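Local coordinates for glycosyl hydrolase family 2, TIM barrel domain protein (Parabacteroides merdae ATCC 43184, PDB 6DXU) that probably hydrolyses beta-glucuronides in the human gut, as a bacterial beta-glucuronidase of glycoside hydrolase family 2, at residues Q117-Y122 with D136-D141; N105-L110 with N230-R235; E49-A54 with Y122-H127. All blocks are in the same frame, centred on the assembly; numbering follows the deposited sequence.

How the contacts relate
All three contacts lie on the same side of the chain's centre and gather round the N-terminal sugar-binding domain. Along the chain the segments run 49-54, 105-110, 117-122, 122-127, 136-141 and 230-235, so contact 1 is nested within the loop closed by contact 2, while contact 3 crosses both. Contact 1 bridges the two sheets of the domain. Its centre is about 17 Å from that of contact 3, with which it shares Tyr122 and strand 118-123, and about 19 Å from that of contact 2, which uses strand 107-112 beside strand 138-141. One contact thus ties the sheets together, one fastens a hairpin end to a helix, and one joins the domain to the next.

Contact 1 of 3, residues Q117-Y122 with D136-D141; sequences QKTDVY and DSWNVD
Trp138 holds CG between its backbone N and carbonyl carbon (chi1 50°), and this turn aims the six-membered part of the indole at the 117-122 segment, where Thr119 and Val121 receive it. The methyl CG2 of Thr119, anti to the backbone N, comes to the ring's rim near its plane, 3.6 Å from Trp138 CH2. Thr119 CB backs it up at 3.6 Å from Trp138 CZ2, and so the beta-branched residue meets the ring with two carbons at once. One step of two residues along the strand, Val121 CG2 touches the same rim, 3.9 Å from Trp138 CH2. The ring therefore ends against aliphatic carbon from two successive inward-pointing residues of one strand. The backbones stay well apart, with the CA atoms of Thr119 and Trp138 separated by 10.6 Å, a span that a side chain as long as tryptophan can cross. Replacing Trp138 by an alanine is likely to open a gap between the sheets, leaving Thr119 and Val121 without their aromatic partner and His131 without the ring it stacks on. This is the interior of the beta-sandwich of the sugar-binding domain. Strand 118-123 runs between strands 162-169 and 126-132 in one sheet, whose Ile166, Cys168 and Leu164 flank the threonine and valine, whereas strand 138-141 borders strand 107-112 at the edge of the facing sheet.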
loop_
_atom_site.group_PDB
_atom_site.type_symbol
_atom_site.label_atom_id
_atom_site.label_comp_id
_atom_site.label_asym_id
_atom_site.label_seq_id
_atom_site.Cartn_x
_atom_site.Cartn_y
_atom_site.Cartn_z
ATOM N N GLN D 117 2.570 20.009 12.899
ATOM C CA GLN D 117 1.199 19.511 13.017
ATOM C C GLN D 117 1.198 17.976 12.895
ATOM O O GLN D 117 0.445 17.273 13.569
ATOM C CB GLN D 117 0.304 20.118 11.929
ATOM C CG GLN D 117 0.131 21.648 12.036
ATOM C CD GLN D 117 -0.700 22.050 13.243
ATOM O OE1 GLN D 117 -1.706 21.413 13.554
ATOM N NE2 GLN D 117 -0.290 23.115 13.921
ATOM N N LYS D 118 2.037 17.475 11.992
ATOM C CA LYS D 118 2.306 16.055 11.842
ATOM C C LYS D 118 3.714 15.799 12.356
ATOM O O LYS D 118 4.662 16.466 11.924
ATOM C CB LYS D 118 2.188 15.621 10.382
ATOM C CG LYS D 118 0.832 15.937 9.728
ATOM C CD LYS D 118 0.696 15.190 8.385
ATOM C CE LYS D 118 -0.603 15.579 7.674
ATOM N NZ LYS D 118 -0.479 16.883 6.941
ATOM N N THR D 119 3.854 14.852 13.275
ATOM C CA THR D 119 5.135 14.614 13.922
ATOM C C THR D 119 5.516 13.149 13.762
ATOM O O THR D 119 4.662 12.267 13.862
ATOM C CB THR D 119 5.075 15.006 15.422
ATOM O OG1 THR D 119 4.676 16.379 15.542
ATOM C CG2 THR D 119 6.429 14.812 16.102
ATOM N N ASP D 120 6.796 12.896 13.486
ATOM C CA ASP D 120 7.336 11.546 13.426
ATOM C C ASP D 120 8.585 11.497 14.295
ATOM O O ASP D 120 9.415 12.406 14.252
ATOM C CB ASP D 120 7.643 11.120 11.977
ATOM C CG ASP D 120 6.378 10.913 11.167
ATOM O OD1 ASP D 120 5.771 9.826 11.277
ATOM O OD2 ASP D 120 5.955 11.857 10.473
ATOM N N VAL D 121 8.722 10.422 15.069
ATOM C CA VAL D 121 9.728 10.327 16.116
ATOM C C VAL D 121 10.632 9.149 15.816
ATOM O O VAL D 121 10.140 8.047 15.555
ATOM C CB VAL D 121 9.057 10.154 17.490
ATOM C CG1 VAL D 121 10.090 10.136 18.611
ATOM C CG2 VAL D 121 8.052 11.251 17.684
ATOM N N TYR D 122 11.952 9.363 15.924
ATOM C CA TYR D 122 12.934 8.323 15.631
ATOM C C TYR D 122 13.905 8.157 16.788
ATOM O O TYR D 122 14.408 9.142 17.340
ATOM C CB TYR D 122 13.741 8.647 14.376
ATOM C CG TYR D 122 12.909 8.732 13.141
ATOM C CD1 TYR D 122 12.234 9.897 12.831
ATOM C CD2 TYR D 122 12.783 7.629 12.280
ATOM C CE1 TYR D 122 11.459 9.980 11.687
ATOM C CE2 TYR D 122 12.016 7.712 11.129
ATOM C CZ TYR D 122 11.353 8.897 10.849
ATOM O OH TYR D 122 10.581 9.012 9.718
ATOM N N ASP D 136 -3.435 18.292 20.662
ATOM C CA ASP D 136 -3.649 17.282 21.685
ATOM C C ASP D 136 -2.310 16.729 22.162
ATOM O O ASP D 136 -1.288 16.831 21.479
ATOM C CB ASP D 136 -4.568 16.153 21.170
ATOM C CG ASP D 136 -4.190 15.624 19.769
ATOM O OD1 ASP D 136 -3.397 16.247 19.017
ATOM O OD2 ASP D 136 -4.714 14.544 19.397
ATOM N N SER D 137 -2.315 16.196 23.378
ATOM C CA SER D 137 -1.145 15.538 23.937
ATOM C C SER D 137 -1.112 14.076 23.490
ATOM O O SER D 137 -2.145 13.483 23.170
ATOM C CB SER D 137 -1.165 15.650 25.468
ATOM O OG SER D 137 -0.050 15.014 26.050
ATOM N N TRP D 138 0.092 13.506 23.444
ATOM C CA TRP D 138 0.293 12.130 23.010
ATOM C C TRP D 138 1.654 11.692 23.521
ATOM O O TRP D 138 2.479 12.526 23.905
ATOM C CB TRP D 138 0.209 11.991 21.480
ATOM C CG TRP D 138 1.064 12.983 20.723
ATOM C CD1 TRP D 138 0.813 14.319 20.556
ATOM C CD2 TRP D 138 2.297 12.721 20.031
ATOM N NE1 TRP D 138 1.815 14.905 19.814
ATOM C CE2 TRP D 138 2.733 13.946 19.474
ATOM C CE3 TRP D 138 3.058 11.570 19.809
ATOM C CZ2 TRP D 138 3.911 14.055 18.725
ATOM C CZ3 TRP D 138 4.228 11.679 19.073
ATOM C CH2 TRP D 138 4.642 12.908 18.538
ATOM N N ASN D 139 1.883 10.381 23.539
ATOM C CA ASN D 139 3.154 9.906 24.070
ATOM C C ASN D 139 3.614 8.665 23.321
ATOM O O ASN D 139 2.836 8.015 22.615
ATOM C CB ASN D 139 3.061 9.623 25.578
ATOM C CG ASN D 139 1.919 8.692 25.931
ATOM O OD1 ASN D 139 1.868 7.564 25.465
ATOM N ND2 ASN D 139 0.992 9.169 26.754
ATOM N N VAL D 140 4.903 8.345 23.488
ATOM C CA VAL D 140 5.542 7.200 22.845
ATOM C C VAL D 140 6.419 6.512 23.882
ATOM O O VAL D 140 7.321 7.144 24.442
ATOM C CB VAL D 140 6.404 7.614 21.639
ATOM C CG1 VAL D 140 6.986 6.366 20.966
ATOM C CG2 VAL D 140 5.597 8.450 20.650
ATOM N N ASP D 141 6.182 5.224 24.121
ATOM C CA ASP D 141 7.082 4.425 24.962
ATOM C C ASP D 141 8.271 4.006 24.103
ATOM O O ASP D 141 8.115 3.223 23.168
ATOM C CB ASP D 141 6.357 3.197 25.513
ATOM C CG ASP D 141 7.170 2.433 26.554
ATOM O OD1 ASP D 141 8.406 2.400 26.447
ATOM O OD2 ASP D 141 6.562 1.778 27.438
#

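Contact 2 of 3, residues N105-L110 with N230-R235; sequences NGRIVL and NPEDIR
Arg107, Glu232 and Pro231 carry this contact. The arginine chain bends at both chi2 (-58°) and chi3 (-68°), which folds its guanidinium back so that one face meets the proline ring. Pro231 CG sits above that face, offset toward the rim, 3.4 Å from Arg107 NE. A flat cation suits this position because its face can rest on aliphatic carbon while its N-H groups point elsewhere. Arg107 NE forms a salt bridge with Asp141, its main partner. Glu232 approaches the guanidinium at its edge, but only as a long salt bridge, 3.8 Å from Arg107 NH1 to Glu232 OE2, with the two planes 62° apart. A water in the guanidinium plane bridges this interval: it accepts from Arg107 NH1 at 3.0 Å and donates to Glu232 OE2 at 2.8 Å. Its second proton goes to Asn105 O, so the backbone is tied into the same network. The Asn105 amide also lies against the carboxylate, ND2 being 3.3 Å from Glu232 CD, although this nitrogen has a hydrogen bond to Glu201. The type I turn from Asn230 to Asp233 presents the proline and glutamate side by side. It belongs to the loop between strands 219-229 and 237-244 of the following family 2 domain, and it packs on the start of strand 107-112, which lies between strands 194-199 and 138-141 of the sugar-binding domain.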
loop_
_atom_site.group_PDB
_atom_site.type_symbol
_atom_site.label_atom_id
_atom_site.label_comp_id
_atom_site.label_asym_id
_atom_site.label_seq_id
_atom_site.Cartn_x
_atom_site.Cartn_y
_atom_site.Cartn_z
ATOM N N ASN D 105 13.794 -1.921 36.046
ATOM C CA ASN D 105 13.033 -2.443 34.913
ATOM C C ASN D 105 11.988 -1.428 34.443
ATOM O O ASN D 105 10.890 -1.788 34.016
ATOM C CB ASN D 105 12.370 -3.785 35.248
ATOM C CG ASN D 105 12.067 -4.604 34.004
ATOM O OD1 ASN D 105 12.785 -4.518 33.006
ATOM N ND2 ASN D 105 10.995 -5.391 34.049
ATOM N N GLY D 106 12.331 -0.149 34.508
ATOM C CA GLY D 106 11.359 0.890 34.239
ATOM C C GLY D 106 11.165 1.175 32.755
ATOM O O GLY D 106 11.851 0.645 31.880
ATOM N N ARG D 107 10.214 2.066 32.485
ATOM C CA ARG D 107 9.854 2.465 31.136
ATOM C C ARG D 107 10.348 3.875 30.879
ATOM O O ARG D 107 10.430 4.697 31.801
ATOM C CB ARG D 107 8.332 2.424 30.914
ATOM C CG ARG D 107 7.652 1.151 31.390
ATOM C CD ARG D 107 8.216 -0.089 30.723
ATOM N NE ARG D 107 7.915 -0.157 29.293
ATOM C CZ ARG D 107 8.219 -1.196 28.521
ATOM N NH1 ARG D 107 8.839 -2.247 29.043
ATOM N NH2 ARG D 107 7.913 -1.187 27.229
ATOM N N ILE D 108 10.644 4.146 29.606
ATOM C CA ILE D 108 11.051 5.464 29.132
ATOM C C ILE D 108 9.970 5.943 28.177
ATOM O O ILE D 108 9.767 5.336 27.111
ATOM C CB ILE D 108 12.402 5.404 28.395
ATOM C CG1 ILE D 108 13.452 4.674 29.225
ATOM C CG2 ILE D 108 12.887 6.802 28.050
ATOM C CD1 ILE D 108 14.625 4.178 28.377
ATOM N N VAL D 109 9.298 7.037 28.522
ATOM C CA VAL D 109 8.201 7.538 27.707
ATOM C C VAL D 109 8.505 8.977 27.313
ATOM O O VAL D 109 8.898 9.792 28.158
ATOM C CB VAL D 109 6.850 7.437 28.441
ATOM C CG1 VAL D 109 5.759 8.099 27.636
ATOM C CG2 VAL D 109 6.498 5.973 28.708
ATOM N N LEU D 110 8.308 9.288 26.036
ATOM C CA LEU D 110 8.333 10.662 25.555
ATOM C C LEU D 110 6.906 11.180 25.567
ATOM O O LEU D 110 6.031 10.601 24.922
ATOM C CB LEU D 110 8.904 10.752 24.142
ATOM C CG LEU D 110 10.357 10.340 23.922
ATOM C CD1 LEU D 110 10.663 10.321 22.406
ATOM C CD2 LEU D 110 11.303 11.254 24.673
ATOM N N ASN D 230 0.973 -1.567 32.060
ATOM C CA ASN D 230 1.586 -2.732 32.687
ATOM C C ASN D 230 2.205 -3.627 31.611
ATOM O O ASN D 230 1.779 -4.778 31.421
ATOM C CB ASN D 230 0.528 -3.474 33.516
ATOM C CG ASN D 230 1.083 -4.666 34.275
ATOM O OD1 ASN D 230 2.293 -4.905 34.317
ATOM N ND2 ASN D 230 0.178 -5.434 34.885
ATOM N N PRO D 231 3.225 -3.138 30.897
ATOM C CA PRO D 231 3.802 -3.932 29.799
ATOM C C PRO D 231 4.511 -5.198 30.261
ATOM O O PRO D 231 4.691 -6.106 29.443
ATOM C CB PRO D 231 4.781 -2.953 29.121
ATOM C CG PRO D 231 5.103 -1.933 30.176
ATOM C CD PRO D 231 3.864 -1.811 31.032
ATOM N N GLU D 232 4.932 -5.287 31.525
ATOM C CA GLU D 232 5.574 -6.492 32.035
ATOM C C GLU D 232 4.593 -7.524 32.555
ATOM O O GLU D 232 5.031 -8.587 33.001
ATOM C CB GLU D 232 6.568 -6.172 33.156
ATOM C CG GLU D 232 7.750 -5.343 32.728
ATOM C CD GLU D 232 8.688 -6.073 31.777
ATOM O OE1 GLU D 232 8.687 -7.331 31.743
ATOM O OE2 GLU D 232 9.439 -5.376 31.065
ATOM N N ASP D 233 3.293 -7.238 32.524
ATOM C CA ASP D 233 2.268 -8.213 32.914
ATOM C C ASP D 233 2.412 -8.642 34.380
ATOM O O ASP D 233 2.219 -9.809 34.730
ATOM C CB ASP D 233 2.301 -9.422 31.965
ATOM C CG ASP D 233 1.184 -10.406 32.223
ATOM O OD1 ASP D 233 1.468 -11.628 32.248
ATOM O OD2 ASP D 233 0.033 -9.955 32.442
ATOM N N ILE D 234 2.716 -7.672 35.256
ATOM C CA ILE D 234 2.664 -7.912 36.698
ATOM C C ILE D 234 1.245 -8.313 37.085
ATOM O O ILE D 234 0.274 -7.659 36.688
ATOM C CB ILE D 234 3.125 -6.650 37.458
ATOM C CG1 ILE D 234 4.541 -6.220 37.030
ATOM C CG2 ILE D 234 3.049 -6.865 38.975
ATOM C CD1 ILE D 234 5.571 -7.319 37.086
ATOM N N ARG D 235 1.110 -9.390 37.870
ATOM C CA ARG D 235 -0.218 -9.957 38.108
ATOM C C ARG D 235 -0.975 -9.312 39.260
ATOM O O ARG D 235 -2.215 -9.334 39.261
ATOM C CB ARG D 235 -0.128 -11.467 38.353
ATOM C CG ARG D 235 0.603 -12.237 37.256
ATOM C CD ARG D 235 -0.109 -12.183 35.915
ATOM N NE ARG D 235 0.594 -12.973 34.893
ATOM C CZ ARG D 235 0.455 -14.287 34.744
ATOM N NH1 ARG D 235 -0.365 -14.971 35.543
ATOM N NH2 ARG D 235 1.135 -14.923 33.796
HETATM O O HOH W 1 9.391 -2.721 31.939
#

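Contact 3 of 3, residues E49-A54 with Y122-H127; sequences EAVRPA and YVYTTH
A type II' turn from Val123 to Thr126, fixed by paired backbone bonds from Val123 N to Thr126 O and from Thr126 N to Val123 O, closes the two-stranded hairpin here and brings the CA of Tyr124 to 6.6 Å from that of Val51, in a short, weakly bonded helical turn around residues 49-51.

Val51 is the residue that meets the turn. Its CG2, lying between the backbone N and the carbonyl carbon, reaches both Tyr124 and Thr125: it lies 3.9 Å from Tyr124 CE1, the valine and tyrosine side chains slanting across each other. The same methyl meets Thr125 CG2 at 3.9 Å, the two side chains running at about a right angle. Tyr124 takes the second position of the turn with a positive phi (50°), where glycine is the more usual residue. Its CB points away from the helix, but with CG anti to the backbone N (chi1 -166°) the CD1-CE1 side of the ring comes back to the valine. Thr125 CG2 in turn sits over one face of the tyrosine ring, offset toward its rim, and this methyl suits the place because it touches ring and valine together. The branched, purely apolar valine is apt for such a buried corner, and its backbone oxygen is taken by Arg157.

Beside it, Glu49 CG lies over the centre of the Arg52 guanidinium; Glu49 forms a salt bridge with Arg172, and Arg52 with Asp436, both of a neighbouring subunit. Trp48 of helix 48-51 packs on Tyr124 and Thr125, and Pro163 at the start of strand 162-169 touches Val51 and Tyr124. Phe149 of helix 143-150 meets the tyrosine ring with the planes at about 45°, so residues of both helices touch the end of the hairpin that links strands 118-123 and 126-132.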
loop_
_atom_site.group_PDB
_atom_site.type_symbol
_atom_site.label_atom_id
_atom_site.label_comp_id
_atom_site.label_asym_id
_atom_site.label_seq_id
_atom_site.Cartn_x
_atom_site.Cartn_y
_atom_site.Cartn_z
ATOM N N GLU D 49 20.467 10.641 7.623
ATOM C CA GLU D 49 21.157 11.925 7.620
ATOM C C GLU D 49 21.197 12.553 9.007
ATOM O O GLU D 49 22.092 13.358 9.285
ATOM C CB GLU D 49 20.507 12.892 6.622
ATOM C CG GLU D 49 20.696 12.477 5.146
ATOM C CD GLU D 49 20.409 13.614 4.161
ATOM O OE1 GLU D 49 19.553 14.469 4.465
ATOM O OE2 GLU D 49 21.011 13.622 3.059
ATOM N N ALA D 50 20.256 12.209 9.881
ATOM C CA ALA D 50 20.255 12.782 11.217
ATOM C C ALA D 50 21.289 12.149 12.138
ATOM O O ALA D 50 21.709 12.801 13.110
ATOM C CB ALA D 50 18.864 12.655 11.856
ATOM N N VAL D 51 21.712 10.915 11.862
ATOM C CA VAL D 51 22.519 10.133 12.798
ATOM C C VAL D 51 23.827 9.631 12.198
ATOM O O VAL D 51 24.627 9.016 12.915
ATOM C CB VAL D 51 21.716 8.945 13.363
ATOM C CG1 VAL D 51 20.497 9.448 14.137
ATOM C CG2 VAL D 51 21.298 7.991 12.236
ATOM N N ARG D 52 24.086 9.870 10.912
ATOM C CA ARG D 52 25.284 9.322 10.291
ATOM C C ARG D 52 26.545 10.038 10.784
ATOM O O ARG D 52 26.493 11.200 11.202
ATOM C CB ARG D 52 25.190 9.438 8.768
ATOM C CG ARG D 52 25.150 10.880 8.235
ATOM C CD ARG D 52 24.979 10.839 6.721
ATOM N NE ARG D 52 24.777 12.152 6.120
ATOM C CZ ARG D 52 24.564 12.321 4.821
ATOM N NH1 ARG D 52 24.547 11.262 4.018
ATOM N NH2 ARG D 52 24.356 13.535 4.329
ATOM N N PRO D 53 27.702 9.369 10.730
ATOM C CA PRO D 53 28.954 10.062 11.072
ATOM C C PRO D 53 29.190 11.246 10.140
ATOM O O PRO D 53 28.918 11.181 8.936
ATOM C CB PRO D 53 30.035 8.986 10.890
ATOM C CG PRO D 53 29.319 7.681 10.757
ATOM C CD PRO D 53 27.912 7.969 10.324
ATOM N N ALA D 54 29.704 12.339 10.711
ATOM C CA ALA D 54 29.922 13.580 9.977
ATOM C C ALA D 54 31.193 14.231 10.501
ATOM O O ALA D 54 31.212 14.721 11.633
ATOM C CB ALA D 54 28.724 14.524 10.127
ATOM N N TYR D 122 11.952 9.363 15.924
ATOM C CA TYR D 122 12.934 8.323 15.631
ATOM C C TYR D 122 13.905 8.157 16.788
ATOM O O TYR D 122 14.408 9.142 17.340
ATOM C CB TYR D 122 13.741 8.647 14.376
ATOM C CG TYR D 122 12.909 8.732 13.141
ATOM C CD1 TYR D 122 12.234 9.897 12.831
ATOM C CD2 TYR D 122 12.783 7.629 12.280
ATOM C CE1 TYR D 122 11.459 9.980 11.687
ATOM C CE2 TYR D 122 12.016 7.712 11.129
ATOM C CZ TYR D 122 11.353 8.897 10.849
ATOM O OH TYR D 122 10.581 9.012 9.718
ATOM N N VAL D 123 14.170 6.905 17.137
ATOM C CA VAL D 123 15.255 6.531 18.038
ATOM C C VAL D 123 16.315 5.852 17.179
ATOM O O VAL D 123 16.061 4.785 16.608
ATOM C CB VAL D 123 14.755 5.604 19.158
ATOM C CG1 VAL D 123 15.940 5.029 19.930
ATOM C CG2 VAL D 123 13.780 6.358 20.085
ATOM N N TYR D 124 17.495 6.474 17.076
ATOM C CA TYR D 124 18.478 6.109 16.055
ATOM C C TYR D 124 17.763 6.069 14.703
ATOM O O TYR D 124 17.163 7.071 14.305
ATOM C CB TYR D 124 19.166 4.780 16.402
ATOM C CG TYR D 124 20.416 4.492 15.593
ATOM C CD1 TYR D 124 21.407 5.458 15.414
ATOM C CD2 TYR D 124 20.573 3.267 14.958
ATOM C CE1 TYR D 124 22.549 5.181 14.642
ATOM C CE2 TYR D 124 21.690 2.986 14.187
ATOM C CZ TYR D 124 22.674 3.937 14.036
ATOM O OH TYR D 124 23.780 3.628 13.261
ATOM N N THR D 125 17.773 4.931 14.002
ATOM C CA THR D 125 17.130 4.843 12.694
ATOM C C THR D 125 15.728 4.248 12.751
ATOM O O THR D 125 15.139 3.986 11.699
ATOM C CB THR D 125 17.989 4.027 11.724
ATOM O OG1 THR D 125 18.226 2.732 12.283
ATOM C CG2 THR D 125 19.323 4.734 11.460
ATOM N N THR D 126 15.193 3.998 13.940
ATOM C CA THR D 126 13.918 3.302 14.081
ATOM C C THR D 126 12.790 4.306 14.282
ATOM O O THR D 126 12.836 5.131 15.201
ATOM C CB THR D 126 13.981 2.299 15.235
ATOM O OG1 THR D 126 14.923 1.269 14.903
ATOM C CG2 THR D 126 12.619 1.660 15.493
ATOM N N HIS D 127 11.792 4.237 13.422
ATOM C CA HIS D 127 10.584 5.036 13.586
ATOM C C HIS D 127 9.749 4.459 14.732
ATOM O O HIS D 127 9.317 3.302 14.667
ATOM C CB HIS D 127 9.837 5.052 12.253
ATOM C CG HIS D 127 8.617 5.921 12.230
ATOM N ND1 HIS D 127 7.340 5.411 12.293
ATOM C CD2 HIS D 127 8.482 7.266 12.192
ATOM C CE1 HIS D 127 6.468 6.402 12.263
ATOM N NE2 HIS D 127 7.133 7.540 12.200
#